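Local coordinates for protein aminotransferase, class III (Thermomicrobium roseum, PDB 6IO1) that probably works as a thermostable (S)-enantioselective omega-transaminase, transferring amino groups with the help of pyridoxal 5'-phosphate, at residues 162-167 / 179-184; 367-372 / 444-449; 105-110 / 270-275. One frame throughout, in Å; residues are numbered along the deposited sequence.

Interaction 1: 162-167 / 179-184; sequences LSATGV and PGFIHL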
ATOM      1  N   LEU B 162       5.684  -8.617   6.515  1.00 29.53           N
ATOM      2  CA  LEU B 162       5.136  -9.908   6.918  1.00 28.94           C
ATOM      3  C   LEU B 162       6.170 -10.717   7.690  1.00 27.19           C
ATOM      4  O   LEU B 162       5.842 -11.364   8.691  1.00 28.64           O
ATOM      5  CB  LEU B 162       4.643 -10.680   5.691  1.00 31.63           C
ATOM      6  CG  LEU B 162       4.136 -12.114   5.889  1.00 30.94           C
ATOM      7  CD1 LEU B 162       3.038 -12.204   6.944  1.00 31.35           C
ATOM      8  CD2 LEU B 162       3.658 -12.700   4.569  1.00 28.83           C
ATOM      9  N   SER B 163       7.426 -10.693   7.240  1.00 27.84           N
ATOM     10  CA  SER B 163       8.484 -11.357   7.992  1.00 27.52           C
ATOM     11  C   SER B 163       8.744 -10.654   9.319  1.00 26.39           C
ATOM     12  O   SER B 163       8.994 -11.310  10.336  1.00 27.01           O
ATOM     13  CB  SER B 163       9.763 -11.426   7.160  1.00 27.51           C
ATOM     14  OG  SER B 163       9.585 -12.228   6.006  1.00 30.14           O
ATOM     15  N   ALA B 164       8.707  -9.317   9.323  1.00 27.18           N
ATOM     16  CA  ALA B 164       8.944  -8.571  10.556  1.00 25.61           C
ATOM     17  C   ALA B 164       7.895  -8.891  11.614  1.00 25.64           C
ATOM     18  O   ALA B 164       8.205  -8.943  12.811  1.00 24.00           O
ATOM     19  CB  ALA B 164       8.973  -7.071  10.267  1.00 23.68           C
ATOM     20  N   THR B 165       6.650  -9.092  11.194  1.00 26.92           N
ATOM     21  CA  THR B 165       5.581  -9.442  12.119  1.00 27.23           C
ATOM     22  C   THR B 165       5.906 -10.735  12.859  1.00 28.68           C
ATOM     23  O   THR B 165       6.381 -11.706  12.264  1.00 30.41           O
ATOM     24  CB  THR B 165       4.262  -9.584  11.357  1.00 26.73           C
ATOM     25  OG1 THR B 165       3.804  -8.290  10.944  1.00 24.59           O
ATOM     26  CG2 THR B 165       3.193 -10.246  12.215  1.00 29.52           C
ATOM     27  N   GLY B 166       5.649 -10.743  14.167  1.00 30.09           N
ATOM     28  CA  GLY B 166       5.970 -11.876  15.012  1.00 29.83           C
ATOM     29  C   GLY B 166       4.809 -12.743  15.441  1.00 32.73           C
ATOM     30  O   GLY B 166       4.987 -13.583  16.338  1.00 34.76           O
ATOM     31  N   VAL B 167       3.629 -12.583  14.854  1.00 33.34           N
ATOM     32  CA  VAL B 167       2.463 -13.410  15.167  1.00 34.72           C
ATOM     33  C   VAL B 167       2.373 -14.503  14.115  1.00 33.12           C
ATOM     34  O   VAL B 167       2.062 -14.205  12.946  1.00 31.17           O
ATOM     35  CB  VAL B 167       1.178 -12.575  15.222  1.00 33.87           C
ATOM     36  CG1 VAL B 167       0.001 -13.444  15.635  1.00 32.47           C
ATOM     37  CG2 VAL B 167       1.346 -11.405  16.179  1.00 31.22           C
ATOM     38  N   PRO B 179      13.880 -13.958   3.440  1.00 31.63           N
ATOM     39  CA  PRO B 179      14.860 -14.319   4.470  1.00 29.85           C
ATOM     40  C   PRO B 179      15.593 -13.113   5.076  1.00 28.29           C
ATOM     41  O   PRO B 179      15.655 -12.079   4.435  1.00 28.94           O
ATOM     42  CB  PRO B 179      15.855 -15.197   3.699  1.00 29.03           C
ATOM     43  CG  PRO B 179      15.824 -14.628   2.299  1.00 33.64           C
ATOM     44  CD  PRO B 179      14.386 -14.203   2.088  1.00 34.46           C
ATOM     45  N   GLY B 180      16.114 -13.282   6.295  1.00 29.96           N
ATOM     46  CA  GLY B 180      16.870 -12.249   6.969  1.00 26.64           C
ATOM     47  C   GLY B 180      16.219 -11.642   8.192  1.00 24.06           C
ATOM     48  O   GLY B 180      16.666 -10.583   8.644  1.00 24.52           O
ATOM     49  N   PHE B 181      15.176 -12.255   8.735  1.00 22.67           N
ATOM     50  CA  PHE B 181      14.473 -11.705   9.886  1.00 22.20           C
ATOM     51  C   PHE B 181      14.673 -12.601  11.100  1.00 23.32           C
ATOM     52  O   PHE B 181      14.502 -13.821  11.015  1.00 24.79           O
ATOM     53  CB  PHE B 181      12.985 -11.529   9.576  1.00 22.92           C
ATOM     54  CG  PHE B 181      12.703 -10.430   8.589  1.00 22.88           C
ATOM     55  CD1 PHE B 181      13.041 -10.575   7.252  1.00 25.01           C
ATOM     56  CD2 PHE B 181      12.112  -9.246   8.999  1.00 22.48           C
ATOM     57  CE1 PHE B 181      12.787  -9.566   6.343  1.00 24.90           C
ATOM     58  CE2 PHE B 181      11.856  -8.233   8.094  1.00 24.26           C
ATOM     59  CZ  PHE B 181      12.194  -8.394   6.764  1.00 23.37           C
ATOM     60  N   ILE B 182      15.027 -11.987  12.226  1.00 23.29           N
ATOM     61  CA  ILE B 182      15.264 -12.689  13.481  1.00 22.48           C
ATOM     62  C   ILE B 182      14.270 -12.163  14.504  1.00 21.03           C
ATOM     63  O   ILE B 182      14.127 -10.945  14.667  1.00 19.95           O
ATOM     64  CB  ILE B 182      16.711 -12.495  13.971  1.00 21.16           C
ATOM     65  CG1 ILE B 182      17.690 -13.010  12.917  1.00 25.22           C
ATOM     66  CG2 ILE B 182      16.926 -13.200  15.301  1.00 25.93           C
ATOM     67  CD1 ILE B 182      19.007 -12.290  12.911  1.00 27.69           C
ATOM     68  N   HIS B 183      13.593 -13.073  15.194  1.00 22.85           N
ATOM     69  CA  HIS B 183      12.521 -12.714  16.113  1.00 23.32           C
ATOM     70  C   HIS B 183      12.986 -12.897  17.550  1.00 23.36           C
ATOM     71  O   HIS B 183      13.433 -13.983  17.932  1.00 23.96           O
ATOM     72  CB  HIS B 183      11.266 -13.535  15.830  1.00 24.83           C
ATOM     73  CG  HIS B 183      10.614 -13.173  14.534  1.00 23.72           C
ATOM     74  ND1 HIS B 183      10.894 -13.822  13.351  1.00 26.46           N
ATOM     75  CD2 HIS B 183       9.734 -12.192  14.229  1.00 22.54           C
ATOM     76  CE1 HIS B 183      10.194 -13.272  12.376  1.00 27.73           C
ATOM     77  NE2 HIS B 183       9.482 -12.281  12.881  1.00 23.71           N
ATOM     78  N   LEU B 184      12.879 -11.828  18.334  1.00 22.20           N
ATOM     79  CA  LEU B 184      13.203 -11.829  19.749  1.00 24.94           C
ATOM     80  C   LEU B 184      11.937 -12.071  20.573  1.00 26.06           C
ATOM     81  O   LEU B 184      10.816 -12.064  20.057  1.00 25.34           O
ATOM     82  CB  LEU B 184      13.862 -10.507  20.144  1.00 23.74           C
ATOM     83  CG  LEU B 184      15.126 -10.051  19.416  1.00 21.27           C
ATOM     84  CD1 LEU B 184      15.319  -8.545  19.542  1.00 19.73           C
ATOM     85  CD2 LEU B 184      16.339 -10.779  19.953  1.00 23.26           C
TER

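Interaction 2: 367-372 / 444-449; sequences RPYVGE and AALSDV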
ATOM      1  N   ARG B 367     -13.315  -9.875  38.399  1.00 28.14           N
ATOM      2  CA  ARG B 367     -13.998 -11.040  37.865  1.00 28.51           C
ATOM      3  C   ARG B 367     -13.034 -12.218  37.724  1.00 28.44           C
ATOM      4  O   ARG B 367     -11.853 -12.031  37.417  1.00 28.70           O
ATOM      5  CB  ARG B 367     -14.628 -10.706  36.518  1.00 27.09           C
ATOM      6  CG  ARG B 367     -15.486  -9.450  36.579  1.00 28.40           C
ATOM      7  CD  ARG B 367     -16.244  -9.184  35.294  1.00 28.93           C
ATOM      8  NE  ARG B 367     -17.109  -8.015  35.436  1.00 25.61           N
ATOM      9  CZ  ARG B 367     -18.117  -7.721  34.623  1.00 27.87           C
ATOM     10  NH1 ARG B 367     -18.402  -8.513  33.599  1.00 28.14           N
ATOM     11  NH2 ARG B 367     -18.844  -6.633  34.838  1.00 27.65           N
ATOM     12  N   PRO B 368     -13.515 -13.445  37.946  1.00 28.22           N
ATOM     13  CA  PRO B 368     -12.614 -14.609  37.886  1.00 28.15           C
ATOM     14  C   PRO B 368     -12.059 -14.894  36.501  1.00 25.66           C
ATOM     15  O   PRO B 368     -11.059 -15.615  36.398  1.00 26.58           O
ATOM     16  CB  PRO B 368     -13.496 -15.768  38.378  1.00 28.33           C
ATOM     17  CG  PRO B 368     -14.896 -15.313  38.158  1.00 29.64           C
ATOM     18  CD  PRO B 368     -14.890 -13.821  38.313  1.00 30.96           C
ATOM     19  N   TYR B 369     -12.663 -14.364  35.439  1.00 24.03           N
ATOM     20  CA  TYR B 369     -12.242 -14.675  34.080  1.00 26.15           C
ATOM     21  C   TYR B 369     -11.418 -13.566  33.434  1.00 24.80           C
ATOM     22  O   TYR B 369     -11.120 -13.650  32.239  1.00 25.25           O
ATOM     23  CB  TYR B 369     -13.458 -15.001  33.207  1.00 25.35           C
ATOM     24  CG  TYR B 369     -14.619 -14.040  33.340  1.00 25.23           C
ATOM     25  CD1 TYR B 369     -14.588 -12.791  32.734  1.00 24.90           C
ATOM     26  CD2 TYR B 369     -15.755 -14.392  34.057  1.00 25.28           C
ATOM     27  CE1 TYR B 369     -15.652 -11.915  32.845  1.00 23.64           C
ATOM     28  CE2 TYR B 369     -16.824 -13.523  34.175  1.00 26.75           C
ATOM     29  CZ  TYR B 369     -16.767 -12.287  33.567  1.00 25.90           C
ATOM     30  OH  TYR B 369     -17.830 -11.420  33.682  1.00 28.65           O
ATOM     31  N   VAL B 370     -11.044 -12.536  34.187  1.00 25.51           N
ATOM     32  CA  VAL B 370     -10.233 -11.436  33.676  1.00 25.20           C
ATOM     33  C   VAL B 370      -8.824 -11.603  34.230  1.00 26.33           C
ATOM     34  O   VAL B 370      -8.589 -11.405  35.428  1.00 28.16           O
ATOM     35  CB  VAL B 370     -10.820 -10.068  34.045  1.00 26.31           C
ATOM     36  CG1 VAL B 370      -9.827  -8.962  33.725  1.00 25.57           C
ATOM     37  CG2 VAL B 370     -12.128  -9.842  33.302  1.00 23.22           C
ATOM     38  N   GLY B 371      -7.885 -11.978  33.361  1.00 25.86           N
ATOM     39  CA  GLY B 371      -6.514 -12.171  33.808  1.00 29.35           C
ATOM     40  C   GLY B 371      -5.798 -10.864  34.094  1.00 28.27           C
ATOM     41  O   GLY B 371      -5.254 -10.666  35.184  1.00 31.04           O
ATOM     42  N   GLU B 372      -5.783  -9.956  33.121  1.00 25.86           N
ATOM     43  CA  GLU B 372      -5.094  -8.683  33.287  1.00 27.79           C
ATOM     44  C   GLU B 372      -5.729  -7.627  32.395  1.00 25.32           C
ATOM     45  O   GLU B 372      -6.097  -7.903  31.250  1.00 24.53           O
ATOM     46  CB  GLU B 372      -3.599  -8.807  32.960  1.00 29.17           C
ATOM     47  CG  GLU B 372      -2.852  -7.480  32.996  1.00 30.41           C
ATOM     48  CD  GLU B 372      -1.377  -7.621  32.696  1.00 31.03           C
ATOM     49  OE1 GLU B 372      -1.016  -7.616  31.505  1.00 30.25           O
ATOM     50  OE2 GLU B 372      -0.577  -7.730  33.650  1.00 35.66           O
ATOM     51  N   ALA B 444     -20.821  -5.437  30.308  1.00 23.06           N
ATOM     52  CA  ALA B 444     -22.086  -6.150  30.014  1.00 24.99           C
ATOM     53  C   ALA B 444     -21.828  -7.272  29.000  1.00 25.39           C
ATOM     54  O   ALA B 444     -22.354  -8.384  29.206  1.00 26.80           O
ATOM     55  CB  ALA B 444     -23.107  -5.168  29.494  1.00 26.25           C
ATOM     56  N   ALA B 445     -21.018  -6.998  27.971  1.00 24.21           N
ATOM     57  CA  ALA B 445     -20.708  -8.007  26.929  1.00 25.18           C
ATOM     58  C   ALA B 445     -19.978  -9.195  27.565  1.00 24.62           C
ATOM     59  O   ALA B 445     -20.332 -10.347  27.251  1.00 26.52           O
ATOM     60  CB  ALA B 445     -19.878  -7.371  25.842  1.00 21.99           C
ATOM     61  N   LEU B 446     -19.023  -8.911  28.457  1.00 24.06           N
ATOM     62  CA  LEU B 446     -18.272  -9.950  29.153  1.00 24.81           C
ATOM     63  C   LEU B 446     -19.193 -10.783  30.036  1.00 26.49           C
ATOM     64  O   LEU B 446     -19.073 -12.013  30.090  1.00 25.38           O
ATOM     65  CB  LEU B 446     -17.153  -9.326  29.985  1.00 24.83           C
ATOM     66  CG  LEU B 446     -15.892  -8.866  29.248  1.00 23.19           C
ATOM     67  CD1 LEU B 446     -15.090  -7.906  30.114  1.00 25.49           C
ATOM     68  CD2 LEU B 446     -15.040 -10.057  28.836  1.00 23.16           C
ATOM     69  N   SER B 447     -20.121 -10.123  30.735  1.00 25.93           N
ATOM     70  CA  SER B 447     -21.092 -10.850  31.549  1.00 29.25           C
ATOM     71  C   SER B 447     -21.992 -11.730  30.688  1.00 30.10           C
ATOM     72  O   SER B 447     -22.330 -12.852  31.076  1.00 31.57           O
ATOM     73  CB  SER B 447     -21.926  -9.867  32.369  1.00 28.46           C
ATOM     74  OG  SER B 447     -21.136  -9.231  33.358  1.00 30.47           O
ATOM     75  N   ASP B 448     -22.410 -11.229  29.525  1.00 30.48           N
ATOM     76  CA  ASP B 448     -23.258 -12.021  28.641  1.00 28.68           C
ATOM     77  C   ASP B 448     -22.560 -13.309  28.229  1.00 28.83           C
ATOM     78  O   ASP B 448     -23.157 -14.392  28.257  1.00 33.36           O
ATOM     79  CB  ASP B 448     -23.648 -11.211  27.405  1.00 27.88           C
ATOM     80  CG  ASP B 448     -24.449  -9.976  27.747  1.00 29.55           C
ATOM     81  OD1 ASP B 448     -25.039  -9.933  28.847  1.00 29.35           O
ATOM     82  OD2 ASP B 448     -24.488  -9.046  26.914  1.00 27.79           O
ATOM     83  N   VAL B 449     -21.286 -13.212  27.854  1.00 27.13           N
ATOM     84  CA  VAL B 449     -20.613 -14.394  27.325  1.00 27.57           C
ATOM     85  C   VAL B 449     -20.195 -15.341  28.446  1.00 29.33           C
ATOM     86  O   VAL B 449     -20.354 -16.561  28.328  1.00 27.33           O
ATOM     87  CB  VAL B 449     -19.415 -13.989  26.451  1.00 26.99           C
ATOM     88  CG1 VAL B 449     -18.630 -15.224  26.054  1.00 26.10           C
ATOM     89  CG2 VAL B 449     -19.897 -13.248  25.216  1.00 25.72           C
TER

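Interaction 3: 105-110 / 270-275; sequences AELFPG and GTLFGM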
ATOM      1  N   ALA B 105       9.058  17.199   9.606  1.00 15.22           N
ATOM      2  CA  ALA B 105      10.421  17.437  10.070  1.00 15.29           C
ATOM      3  C   ALA B 105      10.418  18.256  11.352  1.00 15.91           C
ATOM      4  O   ALA B 105      11.223  18.013  12.258  1.00 15.96           O
ATOM      5  CB  ALA B 105      11.235  18.139   8.985  1.00 15.29           C
ATOM      6  N   GLU B 106       9.515  19.234  11.445  1.00 17.41           N
ATOM      7  CA  GLU B 106       9.398  19.994  12.689  1.00 16.45           C
ATOM      8  C   GLU B 106       8.849  19.127  13.821  1.00 17.50           C
ATOM      9  O   GLU B 106       9.385  19.133  14.937  1.00 18.25           O
ATOM     10  CB  GLU B 106       8.514  21.225  12.488  1.00 18.05           C
ATOM     11  CG  GLU B 106       8.216  21.963  13.790  1.00 19.58           C
ATOM     12  CD  GLU B 106       7.584  23.323  13.569  1.00 24.29           C
ATOM     13  OE1 GLU B 106       6.746  23.734  14.400  1.00 28.02           O
ATOM     14  OE2 GLU B 106       7.927  23.983  12.567  1.00 27.92           O
ATOM     15  N   LEU B 107       7.780  18.374  13.551  1.00 15.81           N
ATOM     16  CA  LEU B 107       7.080  17.652  14.613  1.00 17.70           C
ATOM     17  C   LEU B 107       7.891  16.473  15.141  1.00 15.80           C
ATOM     18  O   LEU B 107       7.886  16.206  16.350  1.00 17.71           O
ATOM     19  CB  LEU B 107       5.713  17.187  14.113  1.00 17.37           C
ATOM     20  CG  LEU B 107       4.708  18.314  13.874  1.00 17.04           C
ATOM     21  CD1 LEU B 107       3.397  17.773  13.325  1.00 18.09           C
ATOM     22  CD2 LEU B 107       4.472  19.099  15.157  1.00 21.93           C
ATOM     23  N   PHE B 108       8.581  15.752  14.268  1.00 14.85           N
ATOM     24  CA  PHE B 108       9.374  14.616  14.729  1.00 14.64           C
ATOM     25  C   PHE B 108      10.669  15.119  15.361  1.00 14.58           C
ATOM     26  O   PHE B 108      11.411  15.871  14.722  1.00 15.05           O
ATOM     27  CB  PHE B 108       9.683  13.661  13.578  1.00 15.63           C
ATOM     28  CG  PHE B 108       8.588  12.665  13.305  1.00 14.33           C
ATOM     29  CD1 PHE B 108       8.342  11.625  14.186  1.00 18.04           C
ATOM     30  CD2 PHE B 108       7.811  12.763  12.161  1.00 15.72           C
ATOM     31  CE1 PHE B 108       7.339  10.705  13.937  1.00 17.19           C
ATOM     32  CE2 PHE B 108       6.807  11.846  11.906  1.00 15.83           C
ATOM     33  CZ  PHE B 108       6.572  10.816  12.794  1.00 15.91           C
ATOM     34  N   PRO B 109      10.962  14.736  16.604  1.00 18.19           N
ATOM     35  CA  PRO B 109      12.122  15.307  17.301  1.00 16.77           C
ATOM     36  C   PRO B 109      13.441  14.941  16.637  1.00 16.83           C
ATOM     37  O   PRO B 109      13.591  13.876  16.035  1.00 14.67           O
ATOM     38  CB  PRO B 109      12.026  14.704  18.708  1.00 19.27           C
ATOM     39  CG  PRO B 109      10.615  14.235  18.842  1.00 22.56           C
ATOM     40  CD  PRO B 109      10.172  13.846  17.469  1.00 17.93           C
ATOM     41  N   GLY B 110      14.404  15.852  16.759  1.00 18.09           N
ATOM     42  CA  GLY B 110      15.754  15.620  16.305  1.00 16.26           C
ATOM     43  C   GLY B 110      15.907  15.635  14.799  1.00 16.38           C
ATOM     44  O   GLY B 110      15.080  16.188  14.067  1.00 16.43           O
ATOM     45  N   GLY B 270      -0.781   9.525  24.614  1.00 18.89           N
ATOM     46  CA  GLY B 270      -0.758  10.645  25.534  1.00 20.13           C
ATOM     47  C   GLY B 270       0.279  11.689  25.193  1.00 21.72           C
ATOM     48  O   GLY B 270       0.274  12.771  25.794  1.00 22.70           O
ATOM     49  N   THR B 271       1.168  11.392  24.250  1.00 19.94           N
ATOM     50  CA  THR B 271       2.070  12.355  23.642  1.00 19.54           C
ATOM     51  C   THR B 271       1.880  12.256  22.137  1.00 18.70           C
ATOM     52  O   THR B 271       1.244  11.325  21.639  1.00 19.72           O
ATOM     53  CB  THR B 271       3.536  12.095  24.008  1.00 22.52           C
ATOM     54  OG1 THR B 271       3.895  10.765  23.617  1.00 20.79           O
ATOM     55  CG2 THR B 271       3.757  12.259  25.505  1.00 24.95           C
ATOM     56  N   LEU B 272       2.433  13.226  21.406  1.00 19.25           N
ATOM     57  CA  LEU B 272       2.269  13.218  19.956  1.00 18.92           C
ATOM     58  C   LEU B 272       2.826  11.939  19.343  1.00 18.24           C
ATOM     59  O   LEU B 272       2.199  11.339  18.464  1.00 18.39           O
ATOM     60  CB  LEU B 272       2.933  14.445  19.336  1.00 18.37           C
ATOM     61  CG  LEU B 272       2.636  14.626  17.845  1.00 19.92           C
ATOM     62  CD1 LEU B 272       1.133  14.626  17.598  1.00 18.25           C
ATOM     63  CD2 LEU B 272       3.270  15.899  17.309  1.00 19.68           C
ATOM     64  N   PHE B 273       3.995  11.496  19.802  1.00 17.68           N
ATOM     65  CA  PHE B 273       4.591  10.258  19.327  1.00 17.51           C
ATOM     66  C   PHE B 273       5.055   9.418  20.506  1.00 20.26           C
ATOM     67  O   PHE B 273       5.407   9.942  21.567  1.00 20.40           O
ATOM     68  CB  PHE B 273       5.763  10.530  18.378  1.00 18.91           C
ATOM     69  CG  PHE B 273       5.385  11.341  17.174  1.00 19.18           C
ATOM     70  CD1 PHE B 273       4.507  10.834  16.231  1.00 18.10           C
ATOM     71  CD2 PHE B 273       5.902  12.612  16.988  1.00 17.13           C
ATOM     72  CE1 PHE B 273       4.153  11.578  15.122  1.00 16.45           C
ATOM     73  CE2 PHE B 273       5.553  13.361  15.880  1.00 18.57           C
ATOM     74  CZ  PHE B 273       4.677  12.843  14.947  1.00 16.24           C
ATOM     75  N   GLY B 274       5.040   8.098  20.309  1.00 18.37           N
ATOM     76  CA  GLY B 274       5.459   7.191  21.362  1.00 20.19           C
ATOM     77  C   GLY B 274       6.925   7.317  21.727  1.00 20.93           C
ATOM     78  O   GLY B 274       7.312   7.016  22.860  1.00 24.51           O
ATOM     79  N   MET B 275       7.766   7.740  20.772  1.00 20.66           N
ATOM     80  CA  MET B 275       9.186   7.930  21.064  1.00 22.09           C
ATOM     81  C   MET B 275       9.388   8.907  22.215  1.00 24.24           C
ATOM     82  O   MET B 275      10.313   8.745  23.020  1.00 24.03           O
ATOM     83  CB  MET B 275       9.940   8.400  19.811  1.00 20.89           C
ATOM     84  CG  MET B 275       9.506   9.746  19.234  1.00 22.65           C
ATOM     85  SD  MET B 275      10.066  10.025  17.538  1.00 26.57           S
ATOM     86  CE  MET B 275      11.712  10.685  17.795  1.00 23.92           C
TER

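Interaction 1: 162-167 / 179-184
Phe181, in the short strand 181-184, lays its ring against the last turn of the helix that ends in 162-167. With CG beside the backbone N (chi1 -70°), the side chain is aimed at that turn. Phe181 CB meets Ser163 CB at 4.0 Å, and from CG outward the ring slides beneath the same methylene. Ser163 CB lies 3.4 Å from the Phe181 ring centroid and 13° off the ring normal, a CH-pi contact over the middle of one face. The flanking carbons divide the neighbours: CD1 and CE1 stay under Ser163, while Phe181 CD2 comes to 3.4 Å from Ala164 N and Phe181 CE2 to 3.8 Å from Ala164 CB. With an alanine here, Ser163 CB and the Ala164 methyl would probably lose the ring they rest on, and a gap would open between helix and strand.

Two residues on, His183 also faces the helix end but makes a polar contact. His183 NE2 is shared by two weak hydrogen bonds, 2.8 Å to Ser163 O, in the ring plane, and 3.2 Å to Thr165 O, both well bent. The hydroxyl of Ser163 turns instead to Pro178 O, and Ala164 O takes a bond from Ser149 OG. Thr165 OG1 bonds the backbone of His155 and Gly156, two residues of the cofactor pocket. Strand 181-184 lies parallel to 146-150 at the border of the seven-stranded mixed sheet, an arrangement characteristic of the large domain of fold type I aminotransferases.

Interaction 2: 367-372 / 444-449
Arg367 and Tyr369 belong to a type I beta turn, Arg367 to Val370, that leads into strand 370-376 and faces one side of the C-terminal helix 432-450. The backbones stay well apart, with Tyr369 CA 9.1 Å from Leu446 CA, and side chains fill the interval. Just beyond the turn a classic beta bulge follows, Gly371 and Glu372 sharing Glu383 as their opposite residue.

The long, straight Arg367 chain carries its guanidinium to the helix, where Arg367 NH1 lies 2.8 Å from Ser447 OG and 3.9 Å from Leu446 CB. Arg367 NH1 also gives a hydrogen bond of 3.0 Å to Tyr369 OH, the oxygen standing 24° out of the guanidinium plane, and a further one to Ala443 O. Ser447 OG is likewise bonded to Ala443 O, so one carbonyl of the preceding turn serves both side chains. Tyr369 takes the less common torsion that sets CG between the backbone N and the carbonyl carbon (chi1 46°); its ring then passes obliquely by Leu446, Tyr369 CE1 being 4.1 Å from Leu446 CB, while Arg367 CB lies over one ring face, toward the rim. Tyr369 OH bonds Asp451 O as well, tying the turn to the chain terminus.

Leu446 continues inward to Val384 and Leu404. A C-terminal helix packed beside an antiparallel hairpin, here 370-376 with 379-384, is characteristic of the small alpha/beta domain of fold type I aminotransferases.

Interaction 3: 105-110 / 270-275
Phe108 and Phe273 form the dense centre of this contact, an offset stack with ring centroids 4.0 Å apart and planes inclined by only 13°. Phe108 CE1 sits over the middle of the Phe273 ring, whereas Phe273 CZ falls toward the rim of Phe108; the nearest carbons, Phe108 CZ and Phe273 CE1, are 3.4 Å apart. Leu272 CG, from the same segment as Phe273, lies over the rim of the opposite face, so both faces of Phe273 have a neighbour. Leu107 O, in the ring plane, reaches the Phe273 edge at CE2, 3.7 Å away. Phe287 and Phe266 extend the aromatic cluster, the second meeting Phe273 edge-to-face.

Met275, itself buried, packs beside the stack and against the partly exposed Pro109. Its CG lies between the backbone N and the carbonyl carbon (chi1 62°) and its chain bends near the end, which brings the sulfur beside Phe108 and the terminal methyl to Pro109. Met275 SD is 5.4 Å from the Phe108 centroid, at the edge, a Met-aromatic contact; Met275 CE touches Pro109 CD at 3.5 Å.

The contact is loosest at Leu107 and Leu272. Both partly exposed, they cross at about a right angle and touch through a single methyl pair, Leu107 CD2 to Leu272 CD2 at 4.0 Å, with Leu338 and Leu341 of helix 328-344 alongside.

The backbone N atoms of Gly274 and Met275 bond the carboxylate of Glu261, which directly follows the cofactor-pocket residue Asp260. The whole is an aromatic and aliphatic packing contact joining the end of helix 95-107 to the loop before helix 274-278, with Met275 resting on Leu112 of strand 112-118, in the large domain of a fold type I aminotransferase.

How the interactions relate
The three contacts are separate pieces of one subunit: none touches another, and their nearest atoms are about 16 to 18 Å apart. Interaction 1 is nested within the stretch of chain that interaction 3 closes, and both belong to the large domain with its central seven-stranded sheet; their centres are 26 Å apart. Interaction 2 comes later in the chain, in the small domain, with its centre 33 Å from that of interaction 1 and 36 Å from that of interaction 3. The bound pyridoxamine form of the cofactor (4'-deoxy-4'-aminopyridoxal-5'-phosphate, PMP) lies about 7 Å from the Thr165 side chain and about 12 Å from that of Phe273, so interaction 1 lies nearer the cofactor than interaction 3.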